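PDB 7BDV: Can2 from Sulfobacillus thermosulfidooxidans, which binds cyclic tetra-adenylate (cA4) and acts as a dual-specificity nuclease effector that potentiates type III CRISPR defence. Local coordinates for residues A[24-29]-A[53-58]; A[37-42]-A[47-52]; A[115-120]-A[124-129]. All coordinates share one frame; numbering follows the deposited sequence.

After helix 4-10 and strand 13-17, the chain forms helix 23-31. Contact 1 closes a loop when the end of helix 47-55 comes back against helix 23-31. Nested inside that loop is contact 2, in which helix 47-55 folds back over strand 36-41. The two touch through F52, whose ring also meets V26 and V29. Contact 3 follows in series, after contact 1 has closed, and is a tight hairpin of strands 116-120 and 125-128. It meets contact 1 where V119 packs on P24 and P28. Contacts 2 and 3 do not touch but reach the same sheet of the CARF domain, and all three contacts carry a residue that meets cA4.

Contact 1 of 3, residues A[24-29]-A[53-58]; sequences PNVIPV and RQATES. With nucleotides of chain E.
V29 and T56 meet methyl to methyl, V29 CG1 lying 3.8 Å from T56 CG2, at the point where helix 47-55 ends against the flank of helix 23-31. One turn earlier on helix 23-31, V26 presents both of its branches. Its CG1 stands anti to the backbone N (chi1 163°), where it touches A55 CB and T56 CG2, each at 4.1 Å, while CG2 rests on A55 CB from the other branch. The interface is small, about 151 Å² summed over both sides, yet all four touching residues are buried. F52, one turn before T56, extends the same apolar patch across V26 and V29. On the far side of the ending helix the packing gives way to solvent, where R53 and Q54 are exposed. T56 divides its side chain between the two tasks: the methyl joins the patch, and OG1 hydrogen-bonds back to the carbonyl O of F52 just as the chain leaves helical geometry. At the start of 24-29, P24 lies against nucleotide A1 of chain E, with CG 3.6 Å from the sugar O4' and CB 3.8 Å from the base atom C8. The chemistry implies that the segments meet by van der Waals contact of small aliphatic groups, without a hydrogen bond between them, T56 OG1 being satisfied by F52 O in the preceding turn.

Contact 2 of 3, residues A[37-42]-A[47-52]; sequences VILLYT and ERVQRF. With nucleotides of chain E.
L39 rests on the F52 ring within a beta-alpha-beta unit of the Rossmann-like CARF domain, in which strand 36-41 leads through a short loop into helix 47-55 and on to strand 62-67. The helix runs back over the strand, the two short segments making an angle of 147°. The aromatic interaction is a CH-pi contact: L39 CD2 sits 3.7 Å from the F52 ring centroid, only 4° off the normal, so the methyl is almost exactly over the middle of one face. The first side-chain torsion of F52, near trans at -174°, carries the ring toward the strand.

Other apolar contacts flank it. The second methyl of L39, CD1, is 3.8 Å from F52 CD1 and also reaches V49 CG1, while V37 CG1 approaches the far end of the ring, 4.0 Å from F52 CZ. V49 uses its other branch on the tyrosine, CG2 meeting Y41 CD1 at 3.7 Å as well as the CB and CG of that side chain. F52 also serves the neighbouring interface with helix 23-31.

Polar interactions gather at the loop end, where cA4 binds. T42 OG1 donates a 2.8 Å hydrogen bond to N1 of adenine A4 of chain E, contacting the base directly. R48, extended from CG to NE, brings the edge of its guanidinium close to the same base, NH1 being 3.5 Å from C2 of A4. A water joins the two residues: it donates to T42 OG1 at 2.9 Å, and R48 NH1 donates to it at 3.0 Å.

Contact 3 of 3, residues A[115-120]-A[124-129]; sequences PIIYVD and QRILYL. With nucleotides of chain E.
A beta hairpin joins strands 116-120 and 125-128, and at its tight end Q124 and R125 both oppose D120 as a G1 beta bulge, Q124 adopting positive phi (60°). Y118 and L127 form a hydrogen-bonded antiparallel pair, with Y118 N to L127 O at 2.9 Å and L127 N to Y118 O at 2.8 Å. D120 and R125 are bonded reciprocally in the same way, and L129 N to I116 O (2.8 Å) closes the open end.

Between these lie the non-hydrogen-bonded pairs, I117 with Y128 and V119 with I126, whose side chains share one face. I117 CG2 touches Y128 CD1 at 3.7 Å, and a diagonal contact on that face brings I126 CG2 to 3.9 Å from I117 CB. The other face carries Y118 and L127 side by side, their CD1 atoms 4.1 Å apart. The phenol of Y118 extends away from the hairpin, and its OH donates a short 2.5 Å bond to OP1 of nucleotide A2 of chain E, the phosphate oxygen lying in the ring plane at the edge. The hairpin thereby contributes directly to cA4 binding. S123 OG, in the turn, bonds both D120 OD2 and R125 NE, linking two groups that do not pair directly.

In the sheet, strand 116-120 runs parallel to strand 90-93, and strand 125-128 is flanked beyond by 134-136. F106 of helix 99-111 packs on I116 and L129, while I100 of the second subunit covers Y118, L127 and L129.

Contact 1 of 3, residues A[24-29]-A[53-58]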
loop_
_atom_site.group_PDB
_atom_site.type_symbol
_atom_site.label_atom_id
_atom_site.label_comp_id
_atom_site.label_asym_id
_atom_site.label_seq_id
_atom_site.Cartn_x
_atom_site.Cartn_y
_atom_site.Cartn_z
ATOM N N PRO A 24 -3.843 -13.006 12.352
ATOM C CA PRO A 24 -3.569 -13.254 13.760
ATOM C C PRO A 24 -4.707 -14.031 14.466
ATOM O O PRO A 24 -4.460 -14.555 15.521
ATOM C CB PRO A 24 -3.422 -11.873 14.388
ATOM C CG PRO A 24 -4.042 -10.915 13.390
ATOM C CD PRO A 24 -4.020 -11.595 12.040
ATOM N N ASN A 25 -5.901 -14.093 13.876
ATOM C CA ASN A 25 -7.009 -14.965 14.365
ATOM C C ASN A 25 -6.854 -16.389 13.813
ATOM O O ASN A 25 -7.268 -17.347 14.497
ATOM C CB ASN A 25 -8.359 -14.386 13.965
ATOM C CG ASN A 25 -8.589 -13.019 14.576
ATOM O OD1 ASN A 25 -9.065 -12.086 13.902
ATOM N ND2 ASN A 25 -8.372 -12.947 15.883
ATOM N N VAL A 26 -6.279 -16.542 12.626
ATOM C CA VAL A 26 -6.222 -17.844 11.897
ATOM C C VAL A 26 -5.015 -18.650 12.387
ATOM O O VAL A 26 -5.144 -19.877 12.521
ATOM C CB VAL A 26 -6.209 -17.609 10.377
ATOM C CG1 VAL A 26 -5.742 -18.813 9.585
ATOM C CG2 VAL A 26 -7.552 -17.129 9.888
ATOM N N ILE A 27 -3.873 -17.989 12.634
ATOM C CA ILE A 27 -2.606 -18.672 12.977
ATOM C C ILE A 27 -2.789 -19.541 14.222
ATOM O O ILE A 27 -2.386 -20.699 14.207
ATOM C CB ILE A 27 -1.443 -17.666 13.089
ATOM C CG1 ILE A 27 -1.017 -17.158 11.702
ATOM C CG2 ILE A 27 -0.286 -18.286 13.837
ATOM N N PRO A 28 -3.365 -19.051 15.343
ATOM C CA PRO A 28 -3.606 -19.908 16.504
ATOM C C PRO A 28 -4.546 -21.113 16.279
ATOM O O PRO A 28 -4.383 -22.113 16.948
ATOM C CB PRO A 28 -4.198 -18.946 17.535
ATOM C CG PRO A 28 -3.721 -17.578 17.079
ATOM C CD PRO A 28 -3.774 -17.657 15.584
ATOM N N VAL A 29 -5.496 -20.997 15.365
ATOM C CA VAL A 29 -6.522 -22.045 15.034
ATOM C C VAL A 29 -5.861 -23.159 14.212
ATOM O O VAL A 29 -6.202 -24.346 14.446
ATOM C CB VAL A 29 -7.723 -21.412 14.299
ATOM C CG1 VAL A 29 -8.655 -22.449 13.684
ATOM C CG2 VAL A 29 -8.493 -20.484 15.233
ATOM N N ARG A 53 -13.356 -19.082 7.114
ATOM C CA ARG A 53 -13.760 -20.496 6.875
ATOM C C ARG A 53 -12.819 -21.104 5.836
ATOM O O ARG A 53 -12.358 -22.229 6.044
ATOM C CB ARG A 53 -15.227 -20.562 6.431
ATOM C CG ARG A 53 -16.223 -20.111 7.491
ATOM C CD ARG A 53 -17.687 -20.243 7.042
ATOM N NE ARG A 53 -18.633 -20.014 8.128
ATOM C CZ ARG A 53 -18.996 -20.937 9.030
ATOM N NH1 ARG A 53 -18.493 -22.164 8.997
ATOM N NH2 ARG A 53 -19.860 -20.623 9.981
ATOM N N GLN A 54 -12.547 -20.377 4.753
ATOM C CA GLN A 54 -11.688 -20.821 3.628
ATOM C C GLN A 54 -10.250 -21.014 4.117
ATOM O O GLN A 54 -9.621 -22.035 3.735
ATOM C CB GLN A 54 -11.761 -19.799 2.486
ATOM C CG GLN A 54 -11.138 -20.253 1.182
ATOM C CD GLN A 54 -11.645 -21.614 0.763
ATOM O OE1 GLN A 54 -12.806 -21.958 0.957
ATOM N NE2 GLN A 54 -10.755 -22.418 0.212
ATOM N N ALA A 55 -9.736 -20.095 4.941
ATOM C CA ALA A 55 -8.359 -20.171 5.473
ATOM C C ALA A 55 -8.229 -21.381 6.409
ATOM O O ALA A 55 -7.140 -21.971 6.446
ATOM C CB ALA A 55 -7.994 -18.899 6.188
ATOM N N THR A 56 -9.283 -21.724 7.155
ATOM C CA THR A 56 -9.231 -22.800 8.172
ATOM C C THR A 56 -9.939 -24.068 7.660
ATOM O O THR A 56 -10.206 -24.914 8.509
ATOM C CB THR A 56 -9.820 -22.342 9.517
ATOM O OG1 THR A 56 -11.198 -22.020 9.330
ATOM C CG2 THR A 56 -9.097 -21.155 10.117
ATOM N N GLU A 57 -10.183 -24.210 6.352
ATOM C CA GLU A 57 -10.934 -25.367 5.773
ATOM C C GLU A 57 -10.264 -26.697 6.167
ATOM O O GLU A 57 -11.009 -27.671 6.397
ATOM C CB GLU A 57 -11.051 -25.264 4.248
ATOM N N SER A 58 -8.925 -26.735 6.245
ATOM C CA SER A 58 -8.103 -27.936 6.582
ATOM C C SER A 58 -8.341 -28.381 8.037
ATOM O O SER A 58 -7.991 -29.498 8.373
ATOM C CB SER A 58 -6.633 -27.670 6.378
ATOM O OG SER A 58 -6.349 -27.258 5.050
ATOM P P A E 1 -6.544 -4.623 11.781
ATOM O OP1 A E 1 -7.174 -5.813 11.079
ATOM O OP2 A E 1 -5.612 -3.901 10.821
ATOM O "O5'" A E 1 -5.743 -5.130 13.055
ATOM C "C5'" A E 1 -4.763 -6.141 12.843
ATOM C "C4'" A E 1 -3.923 -6.207 14.076
ATOM O "O4'" A E 1 -3.198 -7.454 14.060
ATOM C "C3'" A E 1 -2.844 -5.127 14.203
ATOM O "O3'" A E 1 -2.460 -5.047 15.542
ATOM C "C2'" A E 1 -1.666 -5.779 13.503
ATOM O "O2'" A E 1 -0.453 -5.195 13.921
ATOM C "C1'" A E 1 -1.816 -7.188 14.082
ATOM N N9 A E 1 -1.191 -8.280 13.410
ATOM C C8 A E 1 -0.579 -9.325 14.040
ATOM N N7 A E 1 -0.119 -10.222 13.214
ATOM C C5 A E 1 -0.478 -9.753 11.970
ATOM C C6 A E 1 -0.287 -10.270 10.681
ATOM N N6 A E 1 0.327 -11.417 10.426
ATOM N N1 A E 1 -0.795 -9.561 9.658
ATOM C C2 A E 1 -1.419 -8.413 9.913
ATOM N N3 A E 1 -1.624 -7.814 11.060
ATOM C C4 A E 1 -1.153 -8.555 12.074
#

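Contact 2 of 3, residues A[37-42]-A[47-52]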
loop_
_atom_site.group_PDB
_atom_site.type_symbol
_atom_site.label_atom_id
_atom_site.label_comp_id
_atom_site.label_asym_id
_atom_site.label_seq_id
_atom_site.Cartn_x
_atom_site.Cartn_y
_atom_site.Cartn_z
ATOM N N VAL A 37 -15.098 -21.943 17.687
ATOM C CA VAL A 37 -14.661 -20.544 17.411
ATOM C C VAL A 37 -15.904 -19.652 17.354
ATOM O O VAL A 37 -16.850 -20.005 16.622
ATOM C CB VAL A 37 -13.865 -20.482 16.104
ATOM C CG1 VAL A 37 -13.504 -19.047 15.722
ATOM C CG2 VAL A 37 -12.646 -21.374 16.153
ATOM N N ILE A 38 -15.930 -18.574 18.138
ATOM C CA ILE A 38 -16.928 -17.470 18.038
ATOM C C ILE A 38 -16.268 -16.319 17.268
ATOM O O ILE A 38 -15.288 -15.738 17.796
ATOM C CB ILE A 38 -17.464 -17.047 19.412
ATOM C CG1 ILE A 38 -18.192 -18.223 20.082
ATOM C CG2 ILE A 38 -18.411 -15.850 19.321
ATOM C CD1 ILE A 38 -18.491 -18.003 21.512
ATOM N N LEU A 39 -16.779 -16.022 16.075
ATOM C CA LEU A 39 -16.297 -14.907 15.208
ATOM C C LEU A 39 -17.198 -13.677 15.439
ATOM O O LEU A 39 -18.410 -13.747 15.169
ATOM C CB LEU A 39 -16.333 -15.342 13.743
ATOM C CG LEU A 39 -15.569 -16.615 13.383
ATOM C CD1 LEU A 39 -15.767 -16.954 11.918
ATOM C CD2 LEU A 39 -14.091 -16.476 13.703
ATOM N N LEU A 40 -16.636 -12.611 15.991
ATOM C CA LEU A 40 -17.301 -11.294 16.089
ATOM C C LEU A 40 -17.021 -10.515 14.811
ATOM O O LEU A 40 -15.890 -10.007 14.676
ATOM C CB LEU A 40 -16.774 -10.572 17.325
ATOM C CG LEU A 40 -17.489 -10.843 18.645
ATOM C CD1 LEU A 40 -17.853 -12.298 18.819
ATOM C CD2 LEU A 40 -16.653 -10.363 19.812
ATOM N N TYR A 41 -17.990 -10.451 13.893
ATOM C CA TYR A 41 -17.862 -9.705 12.614
ATOM C C TYR A 41 -18.689 -8.417 12.714
ATOM O O TYR A 41 -19.475 -8.278 13.649
ATOM C CB TYR A 41 -18.252 -10.564 11.414
ATOM C CG TYR A 41 -19.726 -10.844 11.294
ATOM C CD1 TYR A 41 -20.307 -11.932 11.930
ATOM C CD2 TYR A 41 -20.535 -10.029 10.516
ATOM C CE1 TYR A 41 -21.669 -12.178 11.824
ATOM C CE2 TYR A 41 -21.897 -10.262 10.406
ATOM C CZ TYR A 41 -22.465 -11.337 11.065
ATOM O OH TYR A 41 -23.802 -11.568 10.951
ATOM N N THR A 42 -18.504 -7.498 11.773
ATOM C CA THR A 42 -19.184 -6.184 11.786
ATOM C C THR A 42 -20.028 -6.054 10.528
ATOM O O THR A 42 -19.826 -6.802 9.576
ATOM C CB THR A 42 -18.155 -5.067 11.919
ATOM O OG1 THR A 42 -17.332 -5.183 10.772
ATOM C CG2 THR A 42 -17.333 -5.183 13.180
ATOM N N GLU A 47 -18.234 -11.037 4.560
ATOM C CA GLU A 47 -17.257 -11.723 3.671
ATOM C C GLU A 47 -15.999 -12.154 4.460
ATOM O O GLU A 47 -15.347 -13.140 4.030
ATOM C CB GLU A 47 -16.933 -10.887 2.429
ATOM C CG GLU A 47 -16.524 -9.444 2.707
ATOM C CD GLU A 47 -17.601 -8.356 2.579
ATOM O OE1 GLU A 47 -18.781 -8.605 2.988
ATOM O OE2 GLU A 47 -17.258 -7.229 2.097
ATOM N N ARG A 48 -15.668 -11.498 5.581
ATOM C CA ARG A 48 -14.516 -11.894 6.442
ATOM C C ARG A 48 -14.780 -13.251 7.106
ATOM O O ARG A 48 -13.825 -14.006 7.318
ATOM C CB ARG A 48 -14.240 -10.846 7.518
ATOM C CG ARG A 48 -13.622 -9.590 6.928
ATOM C CD ARG A 48 -13.562 -8.451 7.904
ATOM N NE ARG A 48 -13.063 -7.301 7.174
ATOM C CZ ARG A 48 -13.077 -6.052 7.627
ATOM N NH1 ARG A 48 -13.549 -5.771 8.833
ATOM N NH2 ARG A 48 -12.581 -5.092 6.853
ATOM N N VAL A 49 -16.025 -13.528 7.458
ATOM C CA VAL A 49 -16.423 -14.849 8.005
ATOM C C VAL A 49 -16.072 -15.909 6.954
ATOM O O VAL A 49 -15.496 -16.933 7.332
ATOM C CB VAL A 49 -17.907 -14.880 8.430
ATOM C CG1 VAL A 49 -18.323 -16.273 8.866
ATOM C CG2 VAL A 49 -18.174 -13.882 9.545
ATOM N N GLN A 50 -16.357 -15.644 5.676
ATOM C CA GLN A 50 -16.162 -16.622 4.558
ATOM C C GLN A 50 -14.657 -16.825 4.316
ATOM O O GLN A 50 -14.212 -17.988 4.160
ATOM C CB GLN A 50 -16.927 -16.134 3.328
ATOM C CG GLN A 50 -16.877 -17.032 2.093
ATOM C CD GLN A 50 -17.860 -16.589 1.019
ATOM O OE1 GLN A 50 -19.050 -16.383 1.279
ATOM N NE2 GLN A 50 -17.393 -16.462 -0.217
ATOM N N ARG A 51 -13.870 -15.745 4.337
ATOM C CA ARG A 51 -12.383 -15.863 4.260
ATOM C C ARG A 51 -11.847 -16.705 5.419
ATOM O O ARG A 51 -10.975 -17.540 5.156
ATOM C CB ARG A 51 -11.728 -14.499 4.225
ATOM C CG ARG A 51 -12.031 -13.769 2.928
ATOM C CD ARG A 51 -11.216 -12.502 2.930
ATOM N NE ARG A 51 -11.431 -11.684 1.758
ATOM C CZ ARG A 51 -10.815 -10.532 1.554
ATOM N NH1 ARG A 51 -9.957 -10.065 2.451
ATOM N NH2 ARG A 51 -11.076 -9.842 0.461
ATOM N N PHE A 52 -12.340 -16.497 6.635
ATOM C CA PHE A 52 -11.895 -17.241 7.838
ATOM C C PHE A 52 -12.176 -18.739 7.643
ATOM O O PHE A 52 -11.330 -19.542 8.038
ATOM C CB PHE A 52 -12.599 -16.747 9.096
ATOM C CG PHE A 52 -12.083 -17.372 10.363
ATOM C CD1 PHE A 52 -12.569 -18.594 10.799
ATOM C CD2 PHE A 52 -11.056 -16.775 11.090
ATOM C CE1 PHE A 52 -12.054 -19.198 11.938
ATOM C CE2 PHE A 52 -10.552 -17.372 12.224
ATOM C CZ PHE A 52 -11.048 -18.585 12.654
ATOM P P A E 4 -7.889 1.325 15.654
ATOM O OP1 A E 4 -9.056 1.456 16.563
ATOM O OP2 A E 4 -6.487 0.866 15.865
ATOM O "O5'" A E 4 -8.585 0.288 14.647
ATOM C "C5'" A E 4 -7.867 -0.290 13.588
ATOM C "C4'" A E 4 -8.434 -1.677 13.400
ATOM O "O4'" A E 4 -9.884 -1.588 13.233
ATOM C "C3'" A E 4 -7.909 -2.399 12.166
ATOM O "O3'" A E 4 -7.621 -3.751 12.558
ATOM C "C2'" A E 4 -9.073 -2.272 11.187
ATOM O "O2'" A E 4 -9.062 -3.221 10.141
ATOM C "C1'" A E 4 -10.257 -2.396 12.140
ATOM N N9 A E 4 -11.522 -1.914 11.630
ATOM C C8 A E 4 -11.787 -0.684 11.018
ATOM N N7 A E 4 -13.060 -0.562 10.688
ATOM C C5 A E 4 -13.650 -1.766 11.075
ATOM C C6 A E 4 -14.969 -2.265 10.963
ATOM N N6 A E 4 -15.951 -1.567 10.413
ATOM N N1 A E 4 -15.233 -3.524 11.424
ATOM C C2 A E 4 -14.212 -4.221 11.944
ATOM N N3 A E 4 -12.936 -3.851 12.112
ATOM C C4 A E 4 -12.713 -2.605 11.640
HETATM O O HOH W 1 -15.314 -7.254 10.678
#

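Contact 3 of 3, residues A[115-120]-A[124-129]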
loop_
_atom_site.group_PDB
_atom_site.type_symbol
_atom_site.label_atom_id
_atom_site.label_comp_id
_atom_site.label_asym_id
_atom_site.label_seq_id
_atom_site.Cartn_x
_atom_site.Cartn_y
_atom_site.Cartn_z
ATOM N N PRO A 115 -8.366 -16.407 30.096
ATOM C CA PRO A 115 -7.182 -16.258 29.268
ATOM C C PRO A 115 -7.411 -15.315 28.071
ATOM O O PRO A 115 -8.456 -15.340 27.411
ATOM C CB PRO A 115 -6.847 -17.661 28.754
ATOM C CG PRO A 115 -7.781 -18.610 29.492
ATOM C CD PRO A 115 -8.874 -17.781 30.119
ATOM N N ILE A 116 -6.404 -14.494 27.798
ATOM C CA ILE A 116 -6.438 -13.494 26.700
ATOM C C ILE A 116 -5.085 -13.547 26.001
ATOM O O ILE A 116 -4.073 -13.319 26.668
ATOM C CB ILE A 116 -6.762 -12.077 27.208
ATOM C CG1 ILE A 116 -8.082 -12.019 27.969
ATOM C CG2 ILE A 116 -6.764 -11.114 26.025
ATOM C CD1 ILE A 116 -8.285 -10.729 28.778
ATOM N N ILE A 117 -5.094 -13.824 24.699
ATOM C CA ILE A 117 -3.873 -13.926 23.871
ATOM C C ILE A 117 -3.825 -12.750 22.886
ATOM O O ILE A 117 -4.865 -12.223 22.516
ATOM C CB ILE A 117 -3.825 -15.283 23.169
ATOM C CG1 ILE A 117 -4.852 -15.385 22.037
ATOM C CG2 ILE A 117 -3.981 -16.400 24.190
ATOM C CD1 ILE A 117 -4.602 -16.548 21.117
ATOM N N TYR A 118 -2.610 -12.373 22.507
ATOM C CA TYR A 118 -2.325 -11.335 21.501
ATOM C C TYR A 118 -1.158 -11.843 20.660
ATOM O O TYR A 118 -0.180 -12.314 21.239
ATOM C CB TYR A 118 -2.033 -10.001 22.186
ATOM C CG TYR A 118 -1.661 -8.910 21.215
ATOM C CD1 TYR A 118 -0.359 -8.784 20.750
ATOM C CD2 TYR A 118 -2.608 -8.002 20.760
ATOM C CE1 TYR A 118 -0.021 -7.785 19.843
ATOM C CE2 TYR A 118 -2.284 -7.012 19.838
ATOM C CZ TYR A 118 -0.975 -6.893 19.408
ATOM O OH TYR A 118 -0.655 -5.935 18.494
ATOM N N VAL A 119 -1.293 -11.786 19.328
ATOM C CA VAL A 119 -0.318 -12.317 18.364
ATOM C C VAL A 119 0.604 -11.185 17.922
ATOM O O VAL A 119 0.117 -10.284 17.272
ATOM C CB VAL A 119 -0.973 -13.002 17.165
ATOM C CG1 VAL A 119 0.095 -13.469 16.225
ATOM C CG2 VAL A 119 -1.825 -14.191 17.598
ATOM N N ASP A 120 1.883 -11.273 18.292
ATOM C CA ASP A 120 2.961 -10.316 17.913
ATOM C C ASP A 120 3.736 -10.940 16.751
ATOM O O ASP A 120 4.547 -11.826 17.011
ATOM C CB ASP A 120 3.850 -10.024 19.113
ATOM C CG ASP A 120 5.115 -9.224 18.779
ATOM O OD1 ASP A 120 5.181 -8.657 17.674
ATOM O OD2 ASP A 120 6.018 -9.159 19.641
ATOM N N GLN A 124 7.207 -12.959 16.602
ATOM C CA GLN A 124 6.634 -14.301 16.327
ATOM C C GLN A 124 6.225 -14.987 17.617
ATOM O O GLN A 124 6.552 -16.164 17.785
ATOM C CB GLN A 124 7.622 -15.139 15.511
ATOM C CG GLN A 124 7.613 -14.746 14.041
ATOM C CD GLN A 124 6.227 -14.975 13.472
ATOM O OE1 GLN A 124 5.746 -16.123 13.431
ATOM N NE2 GLN A 124 5.557 -13.887 13.076
ATOM N N ARG A 125 5.543 -14.251 18.493
ATOM C CA ARG A 125 5.119 -14.774 19.813
ATOM C C ARG A 125 3.618 -14.575 19.989
ATOM O O ARG A 125 3.073 -13.597 19.479
ATOM C CB ARG A 125 5.909 -14.105 20.939
ATOM C CG ARG A 125 7.411 -14.367 20.888
ATOM C CD ARG A 125 8.099 -14.028 22.204
ATOM N NE ARG A 125 7.971 -12.598 22.480
ATOM C CZ ARG A 125 7.815 -12.040 23.678
ATOM N NH1 ARG A 125 7.766 -12.780 24.773
ATOM N NH2 ARG A 125 7.693 -10.727 23.763
ATOM N N ILE A 126 3.003 -15.506 20.702
ATOM C CA ILE A 126 1.696 -15.333 21.393
ATOM C C ILE A 126 1.999 -14.753 22.769
ATOM O O ILE A 126 2.676 -15.415 23.527
ATOM C CB ILE A 126 0.961 -16.672 21.486
ATOM C CG1 ILE A 126 0.580 -17.201 20.106
ATOM C CG2 ILE A 126 -0.236 -16.548 22.385
ATOM C CD1 ILE A 126 0.203 -18.662 20.099
ATOM N N LEU A 127 1.500 -13.561 23.072
ATOM C CA LEU A 127 1.535 -12.980 24.437
ATOM C C LEU A 127 0.267 -13.425 25.171
ATOM O O LEU A 127 -0.801 -13.289 24.601
ATOM C CB LEU A 127 1.611 -11.456 24.363
ATOM C CG LEU A 127 2.654 -10.903 23.403
ATOM C CD1 LEU A 127 2.692 -9.381 23.492
ATOM C CD2 LEU A 127 4.003 -11.504 23.686
ATOM N N TYR A 128 0.416 -13.990 26.372
ATOM C CA TYR A 128 -0.702 -14.299 27.295
ATOM C C TYR A 128 -0.849 -13.101 28.231
ATOM O O TYR A 128 -0.026 -12.965 29.156
ATOM C CB TYR A 128 -0.422 -15.603 28.025
ATOM C CG TYR A 128 -0.251 -16.781 27.110
ATOM C CD1 TYR A 128 -1.355 -17.407 26.565
ATOM C CD2 TYR A 128 0.997 -17.267 26.780
ATOM C CE1 TYR A 128 -1.228 -18.500 25.733
ATOM C CE2 TYR A 128 1.147 -18.366 25.944
ATOM C CZ TYR A 128 0.026 -18.983 25.420
ATOM O OH TYR A 128 0.142 -20.049 24.582
ATOM N N LEU A 129 -1.824 -12.231 27.946
ATOM C CA LEU A 129 -1.987 -10.913 28.616
ATOM C C LEU A 129 -2.501 -11.104 30.038
ATOM O O LEU A 129 -2.263 -10.217 30.850
ATOM C CB LEU A 129 -2.922 -10.028 27.785
ATOM C CG LEU A 129 -2.319 -9.559 26.462
ATOM C CD1 LEU A 129 -3.199 -8.521 25.785
ATOM C CD2 LEU A 129 -0.921 -8.987 26.665
ATOM P P A E 2 -2.925 -3.854 16.527
ATOM O OP1 A E 2 -2.478 -4.286 17.874
ATOM O OP2 A E 2 -4.260 -3.241 16.256
ATOM O "O5'" A E 2 -1.847 -2.717 16.181
ATOM C "C5'" A E 2 -1.985 -2.003 14.947
ATOM C "C4'" A E 2 -1.546 -0.586 15.244
ATOM O "O4'" A E 2 -0.223 -0.662 15.839
ATOM C "C3'" A E 2 -1.415 0.390 14.081
ATOM O "O3'" A E 2 -1.863 1.721 14.499
ATOM C "C2'" A E 2 0.090 0.349 13.809
ATOM O "O2'" A E 2 0.659 1.505 13.208
ATOM C "C1'" A E 2 0.614 0.276 15.222
ATOM N N9 A E 2 1.969 -0.174 15.381
ATOM C C8 A E 2 2.536 -1.336 14.877
ATOM N N7 A E 2 3.798 -1.448 15.217
ATOM C C5 A E 2 4.065 -0.299 15.959
ATOM C C6 A E 2 5.230 0.165 16.576
ATOM N N6 A E 2 6.360 -0.502 16.506
ATOM N N1 A E 2 5.186 1.338 17.262
ATOM C C2 A E 2 4.020 2.005 17.281
ATOM N N3 A E 2 2.848 1.659 16.733
ATOM C C4 A E 2 2.949 0.487 16.073
#